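UspA domain-containing protein (Pyrococcus horikoshii, PDB 2DUM) is of unknown function but, as a member of the universal stress protein A family, probably takes part in a stress response. Local coordinates at residues R20-F25 and K88-A93; L120-S125 and P150-K155. One frame throughout, in Å; residues are numbered along the deposited sequence.

Interaction 1 of 2, residues R20-F25 and K88-A93; sequences RAVEVF and KRAFRA
The backbones of two segments, one inside helix 16-28 and the other at the C-terminal end of helix 69-90, come nearest at two pairs, V22 with A90 and F25 with F91, each with its CA atoms 6.8 Å apart. R92 has positive phi, and A93 N bonds K88 O over a six-residue turn, 2.8 Å long; together these are consistent with a Schellman motif. The side chains that meet are all apolar, and the contact centres on an offset stack of the F25 and F91 rings, with centroids 4.3 Å apart and planes inclined at 29°. The overlap is unequal: CD2 of F25 sits above the middle of the F91 ring, whereas CE2 of F91 lies over the rim of F25. The side chains themselves cross at about a right angle. F25 CG is trans to its own N (chi1 -170°), which carries the ring across to F91, while F91 CG is trans to its carbonyl carbon (chi1 -64°), swinging its ring end toward helix 16-28. V22 uses both branches, CG1 meeting A90 CB at 3.9 Å and CG2 reaching the edge of the F91 ring, 4.3 Å from CE1. With an alanine in place of F91, the F25 ring would probably lose the surface it stacks on and be freer to turn, and V22 CG2 would lose its aromatic neighbour. R92 forms a salt bridge with E26, a second tie to helix 16-28. F25 also packs on F5 and on M4 of the second subunit. On the sheet side, F91 meets F10 of strand 7-11 edge-to-face and touches I122 of strand 120-124, and F25 touches I154 of strand 151-154.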
loop_
_atom_site.group_PDB
_atom_site.type_symbol
_atom_site.label_atom_id
_atom_site.label_comp_id
_atom_site.label_asym_id
_atom_site.label_seq_id
_atom_site.Cartn_x
_atom_site.Cartn_y
_atom_site.Cartn_z
ATOM N N ARG A 20 11.590 7.604 9.652
ATOM C CA ARG A 20 10.271 7.793 10.166
ATOM C C ARG A 20 9.348 6.651 9.792
ATOM O O ARG A 20 8.597 6.115 10.630
ATOM C CB ARG A 20 9.731 9.102 9.652
ATOM C CG ARG A 20 9.852 10.300 10.649
ATOM C CD ARG A 20 9.513 10.034 12.182
ATOM N NE ARG A 20 8.107 9.687 12.560
ATOM C CZ ARG A 20 7.683 9.339 13.804
ATOM N NH1 ARG A 20 8.514 9.270 14.860
ATOM N NH2 ARG A 20 6.392 9.060 14.005
ATOM N N ALA A 21 9.411 6.243 8.535
ATOM C CA ALA A 21 8.510 5.183 8.068
ATOM C C ALA A 21 8.705 3.990 8.922
ATOM O O ALA A 21 7.758 3.293 9.267
ATOM C CB ALA A 21 8.756 4.868 6.726
ATOM N N VAL A 22 9.950 3.818 9.329
ATOM C CA VAL A 22 10.342 2.703 10.210
ATOM C C VAL A 22 9.737 2.813 11.615
ATOM O O VAL A 22 9.121 1.823 12.069
ATOM C CB VAL A 22 11.879 2.470 10.250
ATOM C CG1 VAL A 22 12.255 1.510 11.316
ATOM C CG2 VAL A 22 12.382 1.917 8.932
ATOM N N GLU A 23 9.844 3.966 12.299
ATOM C CA GLU A 23 9.028 4.152 13.545
ATOM C C GLU A 23 7.553 3.861 13.286
ATOM O O GLU A 23 6.935 2.982 13.931
ATOM C CB GLU A 23 9.124 5.561 14.105
ATOM C CG GLU A 23 10.459 5.826 14.758
ATOM C CD GLU A 23 11.017 7.259 14.492
ATOM O OE1 GLU A 23 10.766 7.885 13.419
ATOM O OE2 GLU A 23 11.757 7.767 15.363
ATOM N N VAL A 24 6.997 4.576 12.306
ATOM C CA VAL A 24 5.584 4.467 12.087
ATOM C C VAL A 24 5.240 2.999 11.943
ATOM O O VAL A 24 4.296 2.594 12.570
ATOM C CB VAL A 24 5.163 5.207 10.862
ATOM C CG1 VAL A 24 3.718 5.377 10.881
ATOM C CG2 VAL A 24 5.862 6.524 10.822
ATOM N N PHE A 25 6.005 2.197 11.172
ATOM C CA PHE A 25 5.630 0.823 11.013
ATOM C C PHE A 25 5.700 0.241 12.353
ATOM O O PHE A 25 4.797 -0.484 12.771
ATOM C CB PHE A 25 6.571 0.076 10.160
ATOM C CG PHE A 25 6.074 -1.305 9.794
ATOM C CD1 PHE A 25 5.010 -1.482 8.947
ATOM C CD2 PHE A 25 6.689 -2.449 10.260
ATOM C CE1 PHE A 25 4.545 -2.759 8.611
ATOM C CE2 PHE A 25 6.207 -3.765 9.879
ATOM C CZ PHE A 25 5.130 -3.889 9.082
ATOM N N LYS A 88 14.794 -5.059 11.739
ATOM C CA LYS A 88 14.398 -6.384 12.040
ATOM C C LYS A 88 13.536 -6.253 13.260
ATOM O O LYS A 88 12.449 -6.838 13.386
ATOM C CB LYS A 88 15.646 -7.204 12.353
ATOM C CG LYS A 88 15.304 -8.676 12.666
ATOM C CD LYS A 88 16.517 -9.612 12.873
ATOM C CE LYS A 88 16.002 -10.970 13.345
ATOM N NZ LYS A 88 17.117 -11.975 13.502
ATOM N N ARG A 89 14.021 -5.416 14.144
ATOM C CA ARG A 89 13.390 -5.221 15.434
ATOM C C ARG A 89 12.121 -4.402 15.383
ATOM O O ARG A 89 11.276 -4.531 16.267
ATOM C CB ARG A 89 14.367 -4.532 16.393
ATOM C CG ARG A 89 14.112 -4.805 17.859
ATOM C CD ARG A 89 15.080 -4.118 18.781
ATOM N NE ARG A 89 14.345 -4.035 20.027
ATOM C CZ ARG A 89 13.679 -2.957 20.448
ATOM N NH1 ARG A 89 13.740 -1.842 19.726
ATOM N NH2 ARG A 89 12.958 -2.987 21.589
ATOM N N ALA A 90 11.990 -3.538 14.377
ATOM C CA ALA A 90 10.696 -2.810 14.212
ATOM C C ALA A 90 9.603 -3.607 13.473
ATOM O O ALA A 90 8.462 -3.788 13.932
ATOM C CB ALA A 90 10.945 -1.489 13.511
ATOM N N PHE A 91 9.960 -4.100 12.317
ATOM C CA PHE A 91 9.066 -5.022 11.670
ATOM C C PHE A 91 8.657 -6.191 12.475
ATOM O O PHE A 91 7.743 -6.885 12.043
ATOM C CB PHE A 91 9.691 -5.409 10.381
ATOM C CG PHE A 91 9.810 -4.255 9.533
ATOM C CD1 PHE A 91 10.489 -3.135 10.020
ATOM C CD2 PHE A 91 9.103 -4.169 8.343
ATOM C CE1 PHE A 91 10.520 -1.989 9.272
ATOM C CE2 PHE A 91 9.141 -3.063 7.597
ATOM C CZ PHE A 91 9.840 -1.968 8.048
ATOM N N ARG A 92 9.327 -6.382 13.624
ATOM C CA ARG A 92 9.087 -7.519 14.454
ATOM C C ARG A 92 9.255 -8.699 13.586
ATOM O O ARG A 92 8.496 -9.595 13.577
ATOM C CB ARG A 92 7.671 -7.501 15.027
ATOM C CG ARG A 92 7.478 -6.226 15.662
ATOM C CD ARG A 92 6.135 -5.691 15.515
ATOM N NE ARG A 92 5.578 -5.698 16.862
ATOM C CZ ARG A 92 5.667 -4.685 17.746
ATOM N NH1 ARG A 92 5.116 -4.823 18.959
ATOM N NH2 ARG A 92 6.278 -3.536 17.437
ATOM N N ALA A 93 10.359 -8.691 12.915
ATOM C CA ALA A 93 10.702 -9.612 11.876
ATOM C C ALA A 93 11.305 -10.907 12.485
ATOM O O ALA A 93 12.136 -10.801 13.380
ATOM C CB ALA A 93 11.765 -8.862 11.018
#

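Interaction 2 of 2, residues L120-S125 and P150-K155; sequences LIILPS and PVLIIK
I122 and L152 are bridge partners on adjacent parallel strands, 120-124 and 151-154, at one edge, within the chain, of the five-stranded Rossmann-like sheet of the universal stress protein fold; helix 138-146 links the two strands in a beta-alpha-beta crossover. The strand axes run 4.6 Å apart at 20°. I122 and L152 lie side by side and point the same way, CG1 of I122 against CB of L152 at 3.7 Å. L120 meets L152 at a slant, CD2 to CB 4.0 Å; its CG stands trans to the backbone N (chi1 -174°), and the other branch, CD1 of L120, lies against P150, by its carbonyl group and 3.8 Å from its CB. On the reverse face, with I121 and I153, L123 lays CD2 across CG1 of V151, again slanted. The backbones are joined by I121 N to P150 O, L152 N to I121 O, L123 N to L152 O and I154 N to L123 O, all with N-H...O angles above 160°; the P150 carbonyl receives its donor tilted from its plane. Strand 120-124 is also bonded to L9 of strand 7-11, while V151, L152 and I153 pair antiparallel with a strand of the second subunit, continuing the sheet through the dimer. At the C-terminal end, S125 N reaches I154 O at 2.8 Å in a bent, weak bond, and K155 lays its CG against S125 CB.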
loop_
_atom_site.group_PDB
_atom_site.type_symbol
_atom_site.label_atom_id
_atom_site.label_comp_id
_atom_site.label_asym_id
_atom_site.label_seq_id
_atom_site.Cartn_x
_atom_site.Cartn_y
_atom_site.Cartn_z
ATOM N N LEU A 120 5.404 -8.566 -0.410
ATOM C CA LEU A 120 4.955 -7.224 -0.319
ATOM C C LEU A 120 6.117 -6.335 -0.603
ATOM O O LEU A 120 7.263 -6.710 -0.334
ATOM C CB LEU A 120 4.558 -6.910 1.101
ATOM C CG LEU A 120 3.925 -5.541 1.319
ATOM C CD1 LEU A 120 2.865 -5.185 0.295
ATOM C CD2 LEU A 120 3.197 -5.485 2.604
ATOM N N ILE A 121 5.846 -5.130 -1.122
ATOM C CA ILE A 121 6.836 -4.057 -0.941
ATOM C C ILE A 121 6.297 -2.961 -0.046
ATOM O O ILE A 121 5.109 -2.645 -0.145
ATOM C CB ILE A 121 7.668 -3.575 -2.206
ATOM C CG1 ILE A 121 7.597 -2.095 -2.269
ATOM C CG2 ILE A 121 7.201 -4.061 -3.530
ATOM C CD1 ILE A 121 8.903 -1.423 -2.453
ATOM N N ILE A 122 7.132 -2.449 0.858
ATOM C CA ILE A 122 6.719 -1.397 1.774
ATOM C C ILE A 122 7.582 -0.260 1.483
ATOM O O ILE A 122 8.781 -0.458 1.393
ATOM C CB ILE A 122 7.073 -1.727 3.209
ATOM C CG1 ILE A 122 6.104 -2.772 3.756
ATOM C CG2 ILE A 122 6.972 -0.521 4.104
ATOM C CD1 ILE A 122 6.732 -3.635 4.819
ATOM N N LEU A 123 6.966 0.921 1.381
ATOM C CA LEU A 123 7.586 2.213 1.050
ATOM C C LEU A 123 7.096 3.358 1.930
ATOM O O LEU A 123 5.881 3.416 2.267
ATOM C CB LEU A 123 7.091 2.698 -0.283
ATOM C CG LEU A 123 7.619 2.310 -1.605
ATOM C CD1 LEU A 123 8.886 1.696 -1.192
ATOM C CD2 LEU A 123 6.677 1.322 -2.227
ATOM N N PRO A 124 7.987 4.337 2.213
ATOM C CA PRO A 124 7.540 5.553 2.882
ATOM C C PRO A 124 6.856 6.406 1.843
ATOM O O PRO A 124 7.268 6.327 0.657
ATOM C CB PRO A 124 8.875 6.223 3.317
ATOM C CG PRO A 124 9.931 5.249 3.026
ATOM C CD PRO A 124 9.428 4.408 1.920
ATOM N N SER A 125 5.844 7.190 2.256
ATOM C CA SER A 125 5.138 8.037 1.285
ATOM C C SER A 125 6.162 9.034 0.797
ATOM O O SER A 125 6.646 8.920 -0.332
ATOM C CB SER A 125 3.865 8.678 1.802
ATOM O OG SER A 125 4.063 10.026 2.181
ATOM N N PRO A 150 2.238 -6.523 -4.342
ATOM C CA PRO A 150 1.460 -5.563 -3.532
ATOM C C PRO A 150 2.322 -4.545 -2.851
ATOM O O PRO A 150 3.557 -4.720 -2.855
ATOM C CB PRO A 150 0.691 -6.442 -2.572
ATOM C CG PRO A 150 1.467 -7.709 -2.460
ATOM C CD PRO A 150 2.233 -7.878 -3.757
ATOM N N VAL A 151 1.727 -3.434 -2.384
ATOM C CA VAL A 151 2.549 -2.300 -1.961
ATOM C C VAL A 151 1.996 -1.572 -0.778
ATOM O O VAL A 151 0.864 -1.124 -0.824
ATOM C CB VAL A 151 2.771 -1.252 -3.069
ATOM C CG1 VAL A 151 3.541 0.012 -2.514
ATOM C CG2 VAL A 151 3.571 -1.797 -4.207
ATOM N N LEU A 152 2.788 -1.408 0.276
ATOM C CA LEU A 152 2.288 -0.746 1.441
ATOM C C LEU A 152 2.870 0.677 1.435
ATOM O O LEU A 152 4.134 0.950 1.527
ATOM C CB LEU A 152 2.759 -1.516 2.663
ATOM C CG LEU A 152 1.759 -1.762 3.800
ATOM C CD1 LEU A 152 2.445 -2.022 5.073
ATOM C CD2 LEU A 152 0.965 -0.648 4.066
ATOM N N ILE A 153 1.995 1.649 1.311
ATOM C CA ILE A 153 2.618 2.946 1.475
ATOM C C ILE A 153 2.320 3.466 2.867
ATOM O O ILE A 153 1.168 3.651 3.264
ATOM C CB ILE A 153 2.528 3.943 0.265
ATOM C CG1 ILE A 153 2.479 5.318 0.847
ATOM C CG2 ILE A 153 1.396 3.710 -0.683
ATOM C CD1 ILE A 153 0.971 5.757 1.355
ATOM N N ILE A 154 3.372 3.582 3.656
ATOM C CA ILE A 154 3.206 3.944 5.069
ATOM C C ILE A 154 3.449 5.442 5.068
ATOM O O ILE A 154 4.001 5.959 4.045
ATOM C CB ILE A 154 4.127 3.061 6.009
ATOM C CG1 ILE A 154 3.411 2.546 7.236
ATOM C CG2 ILE A 154 5.215 3.827 6.647
ATOM C CD1 ILE A 154 2.688 1.199 7.039
ATOM N N LYS A 155 3.003 6.142 6.118
ATOM C CA LYS A 155 3.023 7.595 6.080
ATOM C C LYS A 155 3.326 8.353 7.399
ATOM O O LYS A 155 4.265 9.176 7.456
ATOM C CB LYS A 155 1.693 8.050 5.512
ATOM C CG LYS A 155 1.784 9.181 4.507
ATOM C CD LYS A 155 0.437 9.531 3.925
ATOM C CE LYS A 155 0.063 8.684 2.723
ATOM N NZ LYS A 155 -0.763 9.599 1.828
#

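How the interactions relate
From the N terminus, the chain passes through strand 7-11 into helix 16-28, and interaction 1 closes a loop of 62 intervening residues that holds strand 35-43 and most of helix 69-90. Only after strand 95-103 and helix 105-115 does interaction 2 open, closing a shorter loop around helix 138-146. The two are therefore in series, neither nested nor crossed. Their centres lie about 12 Å apart, yet their side chains meet: A21 CB is 3.7 Å from P124 CB, F91 CE2 3.7 Å from I122 CD1, and F25 CD1 4.0 Å from I154 CD1. These contacts seat helix 16-28 and F91, at the C-terminal end of helix 69-90, on the sheet face carrying I122, P124 and I154.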